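Local coordinates for L-arabinose ABC transporter, periplasmic L-arabinose-binding protein (Burkholderia thailandensis, PDB 4KZK), which binds sugars in the periplasm, with beta-D-galactose held in this structure, and probably delivers L-arabinose to an ABC transporter, at residues K63-T68 with T298-Y303; G170-A175 with V204-M209. All blocks are in the same frame, centred on the assembly; numbering follows the deposited sequence.

After strand 38-43, the chain runs through helix 49-65 and the turn into strand 68-73, which supply the first half of contact 1. It then crosses to the other half of the protein, where strand 170-175, helix 180-195 and strand 203-207 follow one another and contact 2 closes a short loop within this beta-alpha-beta unit. Only after returning does helix 291-308 complete contact 1, about 230 residues on, so the small loop lies wholly within the large one. Contact 1 joins a late helix to the N-terminal part of the fold; contact 2 builds one outer edge of the sheet. Their centres are about 39 Å apart, on opposite sides of the chain's centre.

Contact 1: residues K63-T68 with T298-Y303; sequences KDKHFT and TSVNMY
Tyr-303 carries CG trans to its own amide nitrogen (chi1 -179°), which sends the ring out from helix 291-308 under Lys-65, whose chain, bent at chi2 and chi3, curls along it. Lys-65 CB sits almost exactly above the ring centre, 4.0 Å from the Tyr-303 centroid, a CH-pi contact over the face; further along, Lys-65 CE comes to 3.6 Å from Tyr-303 CD2. Phe-67 approaches obliquely from the same side, its CD2 3.6 Å from Tyr-303 CD1. The two ring planes differ by 29° but are slid so far apart that they barely overlap. At its far end the phenylalanine, through CZ, touches Ser-299 CB at 3.9 Å. Lys-65 CG lies against Val-300 CG2, the two side chains crossing at about a right angle. A water links the two segments: it lies in the plane of the tyrosine ring, 2.5 Å from Tyr-303 OH, and donates to the O atom of His-66, the positive-phi residue just past the end of helix 49-65. Ser-299 OG turns back to Gly-295 O in its own helix. Helix 291-308 thus packs against the C-terminal end of helix 49-65 and the turn into strand 68-73, and both segments lie against strand 38-43, where Phe-67 and Met-302 touch Ile-39.

Contact 2: residues G170-A175 with V204-M209; sequences GVLRLA and VDAPEM
Arg-173 and Asp-205 form a two-pronged salt bridge, the NE/NH1 edge of the guanidinium facing both carboxylate oxygens, across a parallel strand pair that belongs to the beta-alpha-beta unit formed by strand 170-175, helix 180-195 and strand 203-207. The NE atom of Arg-173 donates to Asp-205 OD1 at 2.8 Å and its NH1 to Asp-205 OD2 at 2.9 Å, both nearly straight. Both oxygens lie close to the guanidinium plane, yet they are approached from above the carboxylate, because the two flat groups are turned 64° apart. A bend at chi3 (82°) in the otherwise extended start of the arginine chain turns the NE/NH1 edge toward Asp-205, and Ala-175 CB lies over one face of the guanidinium, toward its margin.

Beneath this bridge, the backbones bond in parallel register. Arg-173 N and O reach Val-204 O and Ala-206 N, preceded by Val-204 N to Val-171 O and followed by Ala-175 N to Ala-206 O. On the face of Leu-172, Leu-174, Val-204 and Ala-206 the side-chain contacts between the strands are apolar: Leu-172 CD1 lies 3.8 Å from Ala-206 CB, and Leu-172 continues onto Ala-220 and Phe-224 of helix 213-226.

In the next shell, Asp-177 forms a salt bridge with Arg-173 NH2 and Thr-186 OG1 hydrogen-bonds to the same nitrogen, so the guanidinium is held at all three nitrogens. Strand 203-207 is the outermost strand on this side of the sheet within the chain. Where it ends, Glu-208 N still bonds Ala-175 O at 2.8 Å, and the Glu-208 carboxylate comes up to Leu-174, OE2 lying 3.4 Å from Leu-174 CB.

Contact 1: residues K63-T68 with T298-Y303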
loop_
_atom_site.group_PDB
_atom_site.type_symbol
_atom_site.label_atom_id
_atom_site.label_comp_id
_atom_site.label_asym_id
_atom_site.label_seq_id
_atom_site.Cartn_x
_atom_site.Cartn_y
_atom_site.Cartn_z
ATOM N N LYS A 63 19.069 -15.053 -5.198
ATOM C CA LYS A 63 19.914 -16.149 -4.741
ATOM C C LYS A 63 19.426 -17.472 -5.331
ATOM O O LYS A 63 20.232 -18.263 -5.832
ATOM C CB LYS A 63 19.952 -16.225 -3.210
ATOM N N ASP A 64 18.112 -17.696 -5.302
ATOM C CA ASP A 64 17.534 -18.962 -5.757
ATOM C C ASP A 64 17.723 -19.187 -7.263
ATOM O O ASP A 64 18.226 -20.247 -7.679
ATOM C CB ASP A 64 16.048 -19.058 -5.394
ATOM C CG ASP A 64 15.804 -19.218 -3.886
ATOM O OD1 ASP A 64 16.771 -19.447 -3.122
ATOM O OD2 ASP A 64 14.629 -19.139 -3.472
ATOM N N LYS A 65 17.349 -18.193 -8.070
ATOM C CA LYS A 65 17.387 -18.300 -9.535
ATOM C C LYS A 65 18.726 -17.888 -10.154
ATOM O O LYS A 65 18.886 -17.979 -11.367
ATOM C CB LYS A 65 16.247 -17.496 -10.172
ATOM C CG LYS A 65 14.853 -17.845 -9.658
ATOM C CD LYS A 65 14.394 -19.250 -10.028
ATOM C CE LYS A 65 14.016 -19.341 -11.500
ATOM N NZ LYS A 65 13.189 -20.540 -11.806
ATOM N N HIS A 66 19.679 -17.468 -9.319
ATOM C CA HIS A 66 21.011 -17.051 -9.761
ATOM C C HIS A 66 21.008 -15.834 -10.696
ATOM O O HIS A 66 21.620 -15.858 -11.760
ATOM C CB HIS A 66 21.752 -18.212 -10.435
ATOM C CG HIS A 66 21.693 -19.496 -9.671
ATOM N ND1 HIS A 66 20.735 -20.458 -9.911
ATOM C CD2 HIS A 66 22.477 -19.984 -8.680
ATOM C CE1 HIS A 66 20.927 -21.482 -9.098
ATOM N NE2 HIS A 66 21.984 -21.222 -8.345
ATOM N N PHE A 67 20.317 -14.767 -10.301
ATOM C CA PHE A 67 20.468 -13.485 -10.980
ATOM C C PHE A 67 20.940 -12.447 -9.959
ATOM O O PHE A 67 20.970 -12.724 -8.754
ATOM C CB PHE A 67 19.174 -13.068 -11.716
ATOM C CG PHE A 67 18.015 -12.738 -10.811
ATOM C CD1 PHE A 67 17.879 -11.461 -10.279
ATOM C CD2 PHE A 67 17.037 -13.687 -10.530
ATOM C CE1 PHE A 67 16.810 -11.143 -9.453
ATOM C CE2 PHE A 67 15.964 -13.382 -9.700
ATOM C CZ PHE A 67 15.849 -12.105 -9.163
ATOM N N THR A 68 21.349 -11.283 -10.455
ATOM C CA THR A 68 21.843 -10.187 -9.630
ATOM C C THR A 68 20.733 -9.145 -9.507
ATOM O O THR A 68 20.213 -8.657 -10.517
ATOM C CB THR A 68 23.085 -9.535 -10.265
ATOM O OG1 THR A 68 24.192 -10.449 -10.196
ATOM C CG2 THR A 68 23.445 -8.211 -9.569
ATOM N N THR A 298 7.128 -11.827 -8.596
ATOM C CA THR A 298 7.355 -10.886 -9.675
ATOM C C THR A 298 8.759 -11.090 -10.243
ATOM O O THR A 298 8.940 -11.116 -11.467
ATOM C CB THR A 298 7.233 -9.436 -9.195
ATOM O OG1 THR A 298 8.081 -9.250 -8.053
ATOM C CG2 THR A 298 5.770 -9.099 -8.871
ATOM N N SER A 299 9.751 -11.238 -9.367
ATOM C CA SER A 299 11.138 -11.366 -9.808
ATOM C C SER A 299 11.332 -12.657 -10.611
ATOM O O SER A 299 12.062 -12.674 -11.607
ATOM C CB SER A 299 12.105 -11.317 -8.615
ATOM O OG SER A 299 12.094 -10.057 -7.953
ATOM N N VAL A 300 10.668 -13.729 -10.192
ATOM C CA VAL A 300 10.723 -14.985 -10.959
ATOM C C VAL A 300 10.024 -14.851 -12.315
ATOM O O VAL A 300 10.550 -15.333 -13.337
ATOM C CB VAL A 300 10.163 -16.173 -10.144
ATOM C CG1 VAL A 300 9.974 -17.409 -11.019
ATOM C CG2 VAL A 300 11.105 -16.476 -8.987
ATOM N N ASN A 301 8.861 -14.206 -12.335
ATOM C CA ASN A 301 8.157 -13.953 -13.580
ATOM C C ASN A 301 9.049 -13.173 -14.540
ATOM O O ASN A 301 9.158 -13.540 -15.714
ATOM C CB ASN A 301 6.837 -13.211 -13.335
ATOM C CG ASN A 301 5.773 -14.092 -12.699
ATOM O OD1 ASN A 301 5.825 -15.325 -12.770
ATOM N ND2 ASN A 301 4.781 -13.458 -12.096
ATOM N N MET A 302 9.717 -12.136 -14.037
ATOM C CA MET A 302 10.694 -11.384 -14.835
ATOM C C MET A 302 11.867 -12.262 -15.304
ATOM O O MET A 302 12.223 -12.243 -16.473
ATOM C CB MET A 302 11.220 -10.163 -14.054
ATOM C CG MET A 302 12.291 -9.369 -14.798
ATOM S SD MET A 302 11.705 -8.726 -16.376
ATOM C CE MET A 302 10.607 -7.411 -15.865
ATOM N N TYR A 303 12.480 -13.002 -14.388
ATOM C CA TYR A 303 13.580 -13.910 -14.721
ATOM C C TYR A 303 13.211 -14.848 -15.872
ATOM O O TYR A 303 13.942 -14.973 -16.867
ATOM C CB TYR A 303 13.984 -14.722 -13.491
ATOM C CG TYR A 303 15.133 -15.665 -13.779
ATOM C CD1 TYR A 303 16.448 -15.214 -13.771
ATOM C CD2 TYR A 303 14.898 -16.991 -14.074
ATOM C CE1 TYR A 303 17.504 -16.074 -14.049
ATOM C CE2 TYR A 303 15.945 -17.857 -14.360
ATOM C CZ TYR A 303 17.245 -17.391 -14.333
ATOM O OH TYR A 303 18.286 -18.251 -14.618
HETATM O O HOH W 1 20.576 -17.321 -14.423
#

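Contact 2: residues G170-A175 with V204-M209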
loop_
_atom_site.group_PDB
_atom_site.type_symbol
_atom_site.label_atom_id
_atom_site.label_comp_id
_atom_site.label_asym_id
_atom_site.label_seq_id
_atom_site.Cartn_x
_atom_site.Cartn_y
_atom_site.Cartn_z
ATOM N N GLY A 170 -17.804 9.225 13.764
ATOM C CA GLY A 170 -17.084 9.935 12.714
ATOM C C GLY A 170 -16.262 8.955 11.896
ATOM O O GLY A 170 -15.601 8.104 12.465
ATOM N N VAL A 171 -16.315 9.095 10.570
ATOM C CA VAL A 171 -15.600 8.221 9.635
ATOM C C VAL A 171 -14.549 9.061 8.907
ATOM O O VAL A 171 -14.875 9.863 8.032
ATOM C CB VAL A 171 -16.580 7.550 8.651
ATOM C CG1 VAL A 171 -15.856 6.655 7.663
ATOM C CG2 VAL A 171 -17.604 6.757 9.436
ATOM N N LEU A 172 -13.296 8.892 9.323
ATOM C CA LEU A 172 -12.191 9.654 8.736
ATOM C C LEU A 172 -11.596 8.901 7.544
ATOM O O LEU A 172 -10.893 7.904 7.714
ATOM C CB LEU A 172 -11.108 9.934 9.779
ATOM C CG LEU A 172 -10.009 10.887 9.298
ATOM C CD1 LEU A 172 -10.611 12.250 8.989
ATOM C CD2 LEU A 172 -8.890 10.983 10.320
ATOM N N ARG A 173 -11.850 9.400 6.341
ATOM C CA ARG A 173 -11.326 8.798 5.124
ATOM C C ARG A 173 -10.101 9.570 4.644
ATOM O O ARG A 173 -10.219 10.645 4.045
ATOM C CB ARG A 173 -12.395 8.789 4.036
ATOM C CG ARG A 173 -11.990 8.046 2.777
ATOM C CD ARG A 173 -13.034 8.151 1.687
ATOM N NE ARG A 173 -12.949 9.386 0.924
ATOM C CZ ARG A 173 -12.192 9.593 -0.155
ATOM N NH1 ARG A 173 -12.254 10.764 -0.775
ATOM N NH2 ARG A 173 -11.388 8.651 -0.632
ATOM N N LEU A 174 -8.925 9.018 4.905
ATOM C CA LEU A 174 -7.679 9.618 4.413
ATOM C C LEU A 174 -7.583 9.344 2.934
ATOM O O LEU A 174 -7.485 8.177 2.534
ATOM C CB LEU A 174 -6.461 9.016 5.104
ATOM C CG LEU A 174 -6.315 9.298 6.588
ATOM C CD1 LEU A 174 -5.279 8.323 7.169
ATOM C CD2 LEU A 174 -5.937 10.737 6.842
ATOM N N ALA A 175 -7.596 10.397 2.120
ATOM C CA ALA A 175 -7.794 10.225 0.688
ATOM C C ALA A 175 -6.588 10.634 -0.138
ATOM O O ALA A 175 -5.979 11.692 0.081
ATOM C CB ALA A 175 -8.996 11.028 0.242
ATOM N N VAL A 204 -16.015 11.858 6.609
ATOM C CA VAL A 204 -15.227 13.075 6.516
ATOM C C VAL A 204 -14.021 12.814 5.624
ATOM O O VAL A 204 -13.092 12.098 5.994
ATOM C CB VAL A 204 -14.779 13.531 7.919
ATOM C CG1 VAL A 204 -13.858 14.731 7.830
ATOM C CG2 VAL A 204 -16.002 13.841 8.783
ATOM N N ASP A 205 -14.031 13.402 4.443
ATOM C CA ASP A 205 -12.904 13.274 3.543
ATOM C C ASP A 205 -11.724 14.110 4.051
ATOM O O ASP A 205 -11.884 15.277 4.428
ATOM C CB ASP A 205 -13.283 13.749 2.138
ATOM C CG ASP A 205 -13.950 12.667 1.299
ATOM O OD1 ASP A 205 -14.394 11.628 1.827
ATOM O OD2 ASP A 205 -14.004 12.859 0.056
ATOM N N ALA A 206 -10.550 13.487 4.080
ATOM C CA ALA A 206 -9.314 14.116 4.529
ATOM C C ALA A 206 -8.268 13.927 3.422
ATOM O O ALA A 206 -7.400 13.053 3.499
ATOM C CB ALA A 206 -8.852 13.490 5.841
ATOM N N PRO A 207 -8.326 14.777 2.383
ATOM C CA PRO A 207 -7.423 14.657 1.247
ATOM C C PRO A 207 -5.979 14.995 1.616
ATOM O O PRO A 207 -5.712 16.008 2.237
ATOM C CB PRO A 207 -7.995 15.666 0.235
ATOM C CG PRO A 207 -8.612 16.703 1.087
ATOM C CD PRO A 207 -9.220 15.938 2.240
ATOM N N GLU A 208 -5.066 14.132 1.215
ATOM C CA GLU A 208 -3.646 14.226 1.546
ATOM C C GLU A 208 -2.823 14.880 0.452
ATOM O O GLU A 208 -3.040 14.606 -0.723
ATOM C CB GLU A 208 -3.089 12.812 1.752
ATOM C CG GLU A 208 -3.752 12.047 2.888
ATOM C CD GLU A 208 -3.492 10.560 2.851
ATOM O OE1 GLU A 208 -3.379 9.989 1.743
ATOM O OE2 GLU A 208 -3.397 9.956 3.940
ATOM N N MET A 209 -1.853 15.707 0.829
ATOM C CA MET A 209 -0.953 16.309 -0.147
ATOM C C MET A 209 0.004 15.246 -0.682
ATOM O O MET A 209 0.344 15.255 -1.864
ATOM C CB MET A 209 -0.161 17.455 0.479
ATOM C CG MET A 209 0.761 18.147 -0.508
ATOM S SD MET A 209 1.547 19.620 0.155
ATOM C CE MET A 209 0.176 20.783 0.192
HETATM O O HOH W 2 -5.258 14.149 -2.269
#